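Local coordinates for methane monooxygenase regulatory protein B (Methylococcus capsulatus, PDB 4GAM) that probably regulates soluble methane monooxygenase as its component B, binding chains of other proteins in the enzyme complex, at residues D[38-43]-D[107-112]; D[86-91]-D[120-125]; D[63-68]-D[79-84]; D[42-47]-D[70-75]. All blocks are in the same frame, centred on the assembly; numbering follows the deposited sequence.

Contact 1. Residues D[38-43]-D[107-112]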
# COMPACT_ATOMS: atom_id res chain seq x y z
N VAL D 38 1.01 31.38 11.87
CA VAL D 38 0.57 29.99 11.85
C VAL D 38 1.68 29.16 11.22
O VAL D 38 2.39 29.63 10.33
CB VAL D 38 -0.77 29.84 11.08
CG1 VAL D 38 -0.57 29.12 9.74
CG2 VAL D 38 -1.80 29.11 11.92
N VAL D 39 1.86 27.94 11.71
CA VAL D 39 2.90 27.07 11.17
C VAL D 39 2.31 25.77 10.64
O VAL D 39 1.64 25.03 11.37
CB VAL D 39 3.99 26.77 12.21
CG1 VAL D 39 5.07 25.87 11.61
CG2 VAL D 39 4.59 28.06 12.74
N LEU D 40 2.57 25.49 9.37
CA LEU D 40 2.12 24.27 8.74
C LEU D 40 3.32 23.44 8.27
O LEU D 40 4.20 23.96 7.59
CB LEU D 40 1.19 24.59 7.57
CG LEU D 40 0.51 23.41 6.88
CD1 LEU D 40 -0.14 22.49 7.91
CD2 LEU D 40 -0.52 23.91 5.88
N VAL D 41 3.35 22.18 8.66
CA VAL D 41 4.41 21.27 8.23
C VAL D 41 3.84 20.21 7.31
O VAL D 41 2.98 19.42 7.71
CB VAL D 41 5.09 20.58 9.42
CG1 VAL D 41 5.99 19.45 8.93
CG2 VAL D 41 5.88 21.58 10.25
N LEU D 42 4.31 20.19 6.07
CA LEU D 42 3.81 19.26 5.06
C LEU D 42 4.90 18.32 4.54
O LEU D 42 5.92 18.75 4.01
CB LEU D 42 3.16 20.03 3.90
CG LEU D 42 1.97 20.91 4.28
CD1 LEU D 42 1.46 21.67 3.07
CD2 LEU D 42 0.86 20.09 4.90
N LYS D 43 4.65 17.02 4.71
CA LYS D 43 5.60 15.97 4.33
C LYS D 43 5.88 15.98 2.82
O LYS D 43 4.95 16.06 2.01
CB LYS D 43 5.05 14.62 4.76
CG LYS D 43 6.04 13.47 4.71
CD LYS D 43 5.36 12.17 5.12
CE LYS D 43 6.35 11.03 5.19
NZ LYS D 43 5.68 9.71 5.36
N VAL D 107 -2.80 12.59 5.16
CA VAL D 107 -1.74 11.60 5.13
C VAL D 107 -0.38 12.29 5.24
O VAL D 107 0.54 11.78 5.90
CB VAL D 107 -1.79 10.78 3.83
CG1 VAL D 107 -0.58 9.84 3.73
CG2 VAL D 107 -3.09 9.99 3.76
N ASP D 108 -0.26 13.46 4.62
CA ASP D 108 1.03 14.12 4.51
C ASP D 108 1.12 15.50 5.19
O ASP D 108 2.10 16.22 5.01
CB ASP D 108 1.45 14.23 3.04
CG ASP D 108 1.74 12.88 2.41
OD1 ASP D 108 2.49 12.08 3.03
OD2 ASP D 108 1.22 12.61 1.31
N VAL D 109 0.10 15.86 5.97
CA VAL D 109 0.25 17.04 6.82
C VAL D 109 0.88 16.61 8.15
O VAL D 109 0.23 16.04 9.02
CB VAL D 109 -1.08 17.82 7.04
CG1 VAL D 109 -2.20 16.88 7.41
CG2 VAL D 109 -0.90 18.89 8.11
N SER D 110 2.18 16.87 8.28
CA SER D 110 2.93 16.34 9.41
C SER D 110 2.69 17.07 10.72
O SER D 110 2.49 16.43 11.75
CB SER D 110 4.42 16.23 9.09
OG SER D 110 4.68 15.03 8.39
N SER D 111 2.70 18.39 10.71
CA SER D 111 2.41 19.11 11.95
C SER D 111 1.77 20.48 11.80
O SER D 111 1.63 21.01 10.70
CB SER D 111 3.66 19.20 12.83
OG SER D 111 3.30 19.45 14.18
N THR D 112 1.40 21.04 12.94
CA THR D 112 0.62 22.25 12.99
C THR D 112 1.03 23.05 14.22
O THR D 112 1.27 22.49 15.28
CB THR D 112 -0.88 21.91 13.07
OG1 THR D 112 -1.38 21.63 11.75
CG2 THR D 112 -1.68 23.05 13.67
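L40 and L42 reach V109 by different first torsions. In L40, CG stands anti to the backbone N (chi1 -174°), whereas in L42 it stands anti to the carbonyl carbon (chi1 -60°), and each leucine thereby brings one methyl to the same valine. L40 CD1 meets V109 CG2 at 3.7 Å, the two side chains crossing at about a right angle. L42 CD2 packs on V109 CB at 3.7 Å, and I48 and F51 of helix 46-63 also press on L42. V41 lies on the other face with S111, and its CG1 touches S110 CB at 3.6 Å.

The pairing joins strand 37-43 to strand 109-113, an outermost strand of the four-stranded antiparallel sheet. It is interrupted by a classic beta bulge, in which S110 and S111 both face V41. V41 N donates to S111 O at 2.9 Å and V41 O accepts from S111 N at 3.2 Å, while S110 N adds a weak, bent bond to the same carbonyl oxygen. Beyond the bulge the register is shifted by one residue, and K43 N bonds to D108 O at 2.7 Å.

K43 runs out extended past the D108 carboxylate, CD lying 3.6 Å from OD1. The charged ends do not meet; K43 NZ is bound by an acidic side chain of one neighbouring protein chain and by the backbone of another. D108 OD2 pairs with a basic side chain of a neighbouring protein chain, which also hydrogen-bonds S110 OG and S111 OG.

Contact 2. Residues D[86-91]-D[120-125]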
# COMPACT_ATOMS: atom_id res chain seq x y z
N GLU D 86 -5.98 27.91 4.48
CA GLU D 86 -7.05 26.98 4.15
C GLU D 86 -6.68 26.12 2.95
O GLU D 86 -6.09 26.60 1.98
CB GLU D 86 -8.36 27.73 3.88
CG GLU D 86 -8.90 28.51 5.06
CD GLU D 86 -10.27 29.09 4.79
OE1 GLU D 86 -10.35 30.29 4.42
OE2 GLU D 86 -11.27 28.36 4.93
N VAL D 87 -7.03 24.84 3.01
CA VAL D 87 -6.77 23.92 1.92
C VAL D 87 -8.07 23.26 1.45
O VAL D 87 -8.61 22.39 2.14
CB VAL D 87 -5.76 22.82 2.32
CG1 VAL D 87 -5.52 21.86 1.17
CG2 VAL D 87 -4.45 23.45 2.77
N ASP D 88 -8.57 23.68 0.30
CA ASP D 88 -9.72 23.00 -0.31
C ASP D 88 -9.23 21.74 -0.99
O ASP D 88 -8.41 21.79 -1.91
CB ASP D 88 -10.44 23.91 -1.31
CG ASP D 88 -11.72 23.29 -1.83
OD1 ASP D 88 -12.33 22.48 -1.09
OD2 ASP D 88 -12.13 23.61 -2.96
N CYS D 89 -9.73 20.59 -0.53
CA CYS D 89 -9.20 19.31 -0.96
C CYS D 89 -9.95 18.73 -2.15
O CYS D 89 -9.50 17.76 -2.77
CB CYS D 89 -9.19 18.32 0.21
SG CYS D 89 -8.16 18.87 1.60
N ASP D 90 -11.10 19.31 -2.48
CA ASP D 90 -11.81 18.95 -3.69
C ASP D 90 -11.12 19.65 -4.85
O ASP D 90 -11.18 19.20 -6.00
CB ASP D 90 -13.28 19.38 -3.61
CG ASP D 90 -14.01 18.76 -2.43
OD1 ASP D 90 -13.60 17.67 -1.97
OD2 ASP D 90 -15.00 19.36 -1.96
N GLU D 91 -10.45 20.75 -4.53
CA GLU D 91 -9.61 21.48 -5.47
C GLU D 91 -8.39 20.63 -5.82
O GLU D 91 -8.01 20.52 -6.98
CB GLU D 91 -9.17 22.80 -4.84
CG GLU D 91 -8.74 23.88 -5.81
CD GLU D 91 -8.36 25.17 -5.09
OE1 GLU D 91 -8.68 26.26 -5.61
OE2 GLU D 91 -7.74 25.09 -4.01
N GLY D 120 -15.95 19.61 6.64
CA GLY D 120 -16.24 18.80 5.47
C GLY D 120 -14.95 18.38 4.81
O GLY D 120 -14.12 17.72 5.43
N ASN D 121 -14.77 18.76 3.55
CA ASN D 121 -13.52 18.51 2.83
C ASN D 121 -12.67 19.77 2.70
O ASN D 121 -11.97 19.96 1.70
CB ASN D 121 -13.79 17.89 1.46
CG ASN D 121 -14.32 16.47 1.55
OD1 ASN D 121 -14.89 16.07 2.56
ND2 ASN D 121 -14.14 15.71 0.48
N LYS D 122 -12.74 20.63 3.71
CA LYS D 122 -12.01 21.89 3.69
C LYS D 122 -11.19 22.04 4.96
O LYS D 122 -11.71 22.40 6.02
CB LYS D 122 -12.99 23.06 3.55
CG LYS D 122 -12.60 24.07 2.47
CD LYS D 122 -13.82 24.54 1.68
CE LYS D 122 -13.43 25.53 0.59
NZ LYS D 122 -14.58 25.96 -0.26
N PHE D 123 -9.89 21.75 4.86
CA PHE D 123 -8.99 21.83 6.00
C PHE D 123 -8.46 23.25 6.21
O PHE D 123 -7.91 23.86 5.30
CB PHE D 123 -7.82 20.85 5.82
CG PHE D 123 -6.77 20.96 6.88
CD1 PHE D 123 -6.89 20.26 8.07
CD2 PHE D 123 -5.64 21.75 6.68
CE1 PHE D 123 -5.91 20.35 9.05
CE2 PHE D 123 -4.66 21.85 7.66
CZ PHE D 123 -4.80 21.15 8.84
N THR D 124 -8.62 23.75 7.43
CA THR D 124 -8.15 25.09 7.75
C THR D 124 -7.37 25.12 9.07
O THR D 124 -7.74 24.47 10.04
CB THR D 124 -9.31 26.11 7.79
OG1 THR D 124 -9.03 27.14 8.76
CG2 THR D 124 -10.61 25.42 8.17
N ILE D 125 -6.27 25.87 9.07
CA ILE D 125 -5.46 26.07 10.27
C ILE D 125 -5.36 27.57 10.57
O ILE D 125 -5.03 28.36 9.70
CB ILE D 125 -4.05 25.45 10.12
CG1 ILE D 125 -3.15 25.91 11.27
CG2 ILE D 125 -3.44 25.79 8.77
CD1 ILE D 125 -1.69 25.53 11.08
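A short antiparallel ladder, part of the three-stranded sheet, joins strand 84-88 to the central strand 122-126 just where the former passes into helix 89-96. V87 and F123 form its hydrogen-bonded pair: V87 N donates to F123 O at 2.6 Å, and F123 N returns a more bent bond to V87 O at 3.1 Å. The backbone contact continues past the strand end, with C89 N bonded to N121 O at 3.2 Å.

On the face of V87 and F123, V87 CG2 comes to the edge of the F123 ring, near its plane, 4.4 Å from CD2; V102 and L106 also pack against F123. E86 and T124 lie side by side on the other face, E86 CG 3.7 Å from T124 CB, while E86 OE1 forms a salt bridge with K84. N121 ND2 donates to the syn lone pair of D90 OD1 at 3.2 Å, with the amide and carboxylate planes turned 53° apart. K122 crosses D88 obliquely and leaves NZ 4.2 Å from D88 OD1, beyond salt-bridge range. Amide-to-carboxylate bonding thus ties the loop before strand 122-126 to the start of the helix, whereas D88 and K122, whose charges do not meet, probably contribute a weaker electrostatic attraction.

Contact 3. Residues D[63-68]-D[79-84]; sequences NVNPTV and IKANGK
N65 uses both ends of one amide: OD1 closes an Asx turn within its own loop, while ND2 reaches across to the carbonyl of K84, where strand 84-88 begins. With CG anti to the backbone N (chi1 -165°), OD1 accepts from T67 N at 3.1 Å, the donor standing above the amide carbonyl plane. N65 ND2 makes a weak, bent bond to K84 O at 2.8 Å and also lies against the A81 methyl, 3.5 Å from CB. A type I beta turn from N65 to V68 overlaps the Asx turn.

The turn presents T67 to N82, the two side chains crossing at about a right angle. T67 OG1 accepts a fairly straight bond from N82 N at 2.9 Å (160° at the hydrogen), and T67 O receives a CA-H...O contact from A81 CA at 3.3 Å. Hydrophobic packing completes the join: V68 CG2 lies 3.6 Å from I79 CG2, and V68 CB 3.9 Å from A81 CB.

N6, from the N-terminal region, bonds through ND2 to both T67 O and N82 OD1. V68 also packs on L56 and I79 on L40 and L42, so V68 bridges helix 46-63 and strand 76-82, which adjoins strand 37-43.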
# COMPACT_ATOMS: atom_id res chain seq x y z
N ASN D 63 -3.89 35.55 -4.39
CA ASN D 63 -5.27 36.02 -4.27
C ASN D 63 -5.84 36.01 -2.85
O ASN D 63 -6.78 36.74 -2.55
CB ASN D 63 -6.20 35.23 -5.20
CG ASN D 63 -5.71 35.21 -6.63
OD1 ASN D 63 -5.83 36.19 -7.36
ND2 ASN D 63 -5.14 34.08 -7.05
N VAL D 64 -5.27 35.18 -1.97
CA VAL D 64 -5.82 35.02 -0.63
C VAL D 64 -4.88 35.47 0.50
O VAL D 64 -5.20 36.38 1.26
CB VAL D 64 -6.28 33.57 -0.37
CG1 VAL D 64 -6.83 33.44 1.04
CG2 VAL D 64 -7.33 33.16 -1.37
N ASN D 65 -3.72 34.82 0.61
CA ASN D 65 -2.79 35.10 1.70
C ASN D 65 -1.37 35.35 1.21
O ASN D 65 -0.57 34.42 1.10
CB ASN D 65 -2.79 33.94 2.71
CG ASN D 65 -2.14 34.31 4.03
OD1 ASN D 65 -1.45 35.32 4.14
ND2 ASN D 65 -2.35 33.48 5.04
N PRO D 66 -1.03 36.63 0.93
CA PRO D 66 0.28 37.03 0.41
C PRO D 66 1.41 36.88 1.43
O PRO D 66 2.55 37.27 1.14
CB PRO D 66 0.09 38.52 0.08
CG PRO D 66 -1.39 38.71 -0.00
CD PRO D 66 -1.97 37.76 0.99
N THR D 67 1.10 36.32 2.59
CA THR D 67 2.08 36.19 3.67
C THR D 67 2.51 34.74 3.89
O THR D 67 3.19 34.44 4.88
CB THR D 67 1.53 36.75 4.99
OG1 THR D 67 0.49 35.91 5.49
CG2 THR D 67 0.99 38.17 4.80
N VAL D 68 2.13 33.84 3.00
CA VAL D 68 2.51 32.44 3.16
C VAL D 68 3.93 32.17 2.68
O VAL D 68 4.24 32.32 1.49
CB VAL D 68 1.51 31.46 2.49
CG1 VAL D 68 1.19 31.88 1.08
CG2 VAL D 68 2.07 30.04 2.51
N ILE D 79 6.04 25.68 6.27
CA ILE D 79 5.18 26.77 5.82
C ILE D 79 4.77 27.65 7.00
O ILE D 79 4.46 27.15 8.07
CB ILE D 79 3.90 26.23 5.13
CG1 ILE D 79 4.25 25.44 3.87
CG2 ILE D 79 2.95 27.35 4.76
CD1 ILE D 79 4.16 23.95 4.06
N LYS D 80 4.79 28.97 6.79
CA LYS D 80 4.41 29.91 7.83
C LYS D 80 3.71 31.12 7.22
O LYS D 80 4.24 31.77 6.33
CB LYS D 80 5.65 30.36 8.62
CG LYS D 80 5.40 31.43 9.67
CD LYS D 80 6.37 31.25 10.83
CE LYS D 80 6.30 32.40 11.82
NZ LYS D 80 7.09 32.09 13.05
N ALA D 81 2.51 31.41 7.71
CA ALA D 81 1.72 32.53 7.19
C ALA D 81 1.11 33.34 8.32
O ALA D 81 1.15 32.93 9.48
CB ALA D 81 0.63 32.02 6.26
N ASN D 82 0.55 34.49 7.98
CA ASN D 82 -0.10 35.35 8.96
C ASN D 82 -1.61 35.12 9.03
O ASN D 82 -2.33 35.32 8.05
CB ASN D 82 0.19 36.82 8.67
CG ASN D 82 1.52 37.27 9.23
OD1 ASN D 82 2.53 37.29 8.53
ND2 ASN D 82 1.52 37.64 10.51
N GLY D 83 -2.08 34.68 10.19
CA GLY D 83 -3.50 34.52 10.42
C GLY D 83 -3.98 33.10 10.23
O GLY D 83 -4.39 32.45 11.20
N LYS D 84 -3.93 32.60 9.00
CA LYS D 84 -4.51 31.30 8.69
C LYS D 84 -4.11 30.76 7.32
O LYS D 84 -3.66 31.50 6.45
CB LYS D 84 -6.03 31.38 8.76
CG LYS D 84 -6.64 32.23 7.65
CD LYS D 84 -8.15 32.25 7.74
CE LYS D 84 -8.77 32.32 6.36
NZ LYS D 84 -10.25 32.17 6.44

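Contact 4. Residues D[42-47]-D[70-75]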
# COMPACT_ATOMS: atom_id res chain seq x y z
N LEU D 42 4.31 20.19 6.07
CA LEU D 42 3.81 19.26 5.06
C LEU D 42 4.90 18.32 4.54
O LEU D 42 5.92 18.75 4.01
CB LEU D 42 3.16 20.03 3.90
CG LEU D 42 1.97 20.91 4.28
CD1 LEU D 42 1.46 21.67 3.07
CD2 LEU D 42 0.86 20.09 4.90
N LYS D 43 4.65 17.02 4.71
CA LYS D 43 5.60 15.97 4.33
C LYS D 43 5.88 15.98 2.82
O LYS D 43 4.95 16.06 2.01
CB LYS D 43 5.05 14.62 4.76
CG LYS D 43 6.04 13.47 4.71
CD LYS D 43 5.36 12.17 5.12
CE LYS D 43 6.35 11.03 5.19
NZ LYS D 43 5.68 9.71 5.36
N LYS D 44 7.16 15.88 2.46
CA LYS D 44 7.58 15.95 1.06
C LYS D 44 7.18 14.72 0.25
O LYS D 44 7.83 13.68 0.32
CB LYS D 44 9.10 16.16 0.95
CG LYS D 44 9.49 17.52 0.38
CD LYS D 44 10.91 17.53 -0.18
CE LYS D 44 10.91 17.78 -1.68
NZ LYS D 44 10.33 16.64 -2.44
N SER D 45 6.11 14.86 -0.53
CA SER D 45 5.62 13.78 -1.39
C SER D 45 5.09 14.36 -2.69
O SER D 45 5.14 15.56 -2.91
CB SER D 45 4.53 12.98 -0.68
OG SER D 45 3.34 13.75 -0.55
N ASP D 46 4.57 13.49 -3.55
CA ASP D 46 4.08 13.91 -4.86
C ASP D 46 2.89 14.87 -4.76
O ASP D 46 2.88 15.92 -5.40
CB ASP D 46 3.71 12.69 -5.72
CG ASP D 46 3.69 13.00 -7.20
OD1 ASP D 46 4.41 13.94 -7.62
OD2 ASP D 46 2.96 12.32 -7.95
N GLU D 47 1.89 14.51 -3.96
CA GLU D 47 0.68 15.32 -3.81
C GLU D 47 0.96 16.67 -3.16
O GLU D 47 0.46 17.70 -3.61
CB GLU D 47 -0.38 14.57 -3.01
CG GLU D 47 -0.87 13.28 -3.65
CD GLU D 47 0.05 12.10 -3.38
OE1 GLU D 47 1.17 12.32 -2.86
OE2 GLU D 47 -0.34 10.96 -3.68
N VAL D 70 6.85 29.34 2.44
CA VAL D 70 7.30 27.96 2.53
C VAL D 70 8.81 27.89 2.32
O VAL D 70 9.37 28.60 1.49
CB VAL D 70 6.53 27.03 1.54
CG1 VAL D 70 5.65 27.86 0.61
CG2 VAL D 70 7.48 26.13 0.76
N GLU D 71 9.48 27.05 3.11
CA GLU D 71 10.92 26.87 2.97
C GLU D 71 11.28 25.39 2.91
O GLU D 71 10.65 24.56 3.56
CB GLU D 71 11.67 27.54 4.12
CG GLU D 71 11.53 29.05 4.16
CD GLU D 71 12.57 29.70 5.05
OE1 GLU D 71 12.28 30.74 5.67
OE2 GLU D 71 13.70 29.15 5.14
N ASP D 72 12.30 25.07 2.12
CA ASP D 72 12.72 23.69 1.97
C ASP D 72 13.57 23.23 3.14
O ASP D 72 14.52 23.91 3.55
CB ASP D 72 13.50 23.50 0.67
CG ASP D 72 13.99 22.08 0.48
OD1 ASP D 72 13.25 21.14 0.85
OD2 ASP D 72 15.12 21.90 -0.03
N ARG D 73 13.22 22.07 3.69
CA ARG D 73 14.03 21.42 4.71
C ARG D 73 14.44 20.05 4.18
O ARG D 73 14.63 19.88 2.98
CB ARG D 73 13.26 21.30 6.02
CG ARG D 73 12.70 22.63 6.53
CD ARG D 73 13.37 23.06 7.83
NE ARG D 73 14.09 24.32 7.70
CZ ARG D 73 15.07 24.71 8.51
NH1 ARG D 73 15.45 23.93 9.52
NH2 ARG D 73 15.67 25.88 8.32
N ALA D 74 14.58 19.08 5.07
CA ALA D 74 14.95 17.73 4.66
C ALA D 74 13.84 17.07 3.87
O ALA D 74 13.77 17.19 2.64
CB ALA D 74 15.29 16.89 5.86
N GLY D 75 12.95 16.39 4.58
CA GLY D 75 11.86 15.69 3.95
C GLY D 75 10.52 16.35 4.18
O GLY D 75 9.48 15.70 4.07
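K44 N donates to G75 O at 2.8 Å in a nearly straight bond (163° at the hydrogen), the donor standing above the carbonyl plane of the glycine. The K44 side chain starts out over the same peptide, with CB 3.2 Å from G75 O and 3.5 Å from G75 C. Further along, CD passes A74 O at 4.0 Å and D72 OD1 at 4.4 Å. Torsions near 116° and -68° at chi3 and chi4 then bend the chain, and NZ ends 6.3 Å from D72 OD1, too far for a salt bridge. K44 NZ instead makes a weak hydrogen bond to the backbone of a neighbouring protein chain, while W77 packs against the K44 side chain. K43 comes near through its backbone, C lying 3.8 Å from G75 O.

The backbone bond continues the antiparallel pairing of strand 37-43 with strand 76-82, already present between L42 and W77. It thus joins the hairpin loop between strands 69-72 and 76-82 to the short link between strand 37-43 and helix 46-63, in which S45 is the N-cap residue. S45 OG bonds weakly to D108 OD2, linking this helix end to the segment 107-112.

Around the loop, R73 makes a cation-pi contact with Y8 and a salt bridge through NH1 to an acidic side chain of a neighbouring protein chain, while D72 OD2 bonds weakly to the backbone of another. A74, between these residues and the bonded glycine, is poorly ordered.

Contacts 1, 3 and 4 meet in the four-stranded sheet. Contacts 1 and 4 share L42 and K43, with centres 9 Å apart. Contacts 1 and 3, with centres 14 Å apart, are joined where L40 N probably bonds to I79 O at 2.8 Å, and I79 CG1 in turn packs 3.6 Å from V70 CB of contact 4. Contact 2 belongs to the smaller sheet, but I125 reaches contact 1, its CG1 lying 3.5 Å from V38 CG2, and its carbonyl meets K84 of contact 3. Contacts 2 and 4 do not touch, their nearest atoms being about 6 Å apart. Chains of other proteins reach all four contacts, consistent with a regulatory subunit docked in its complex.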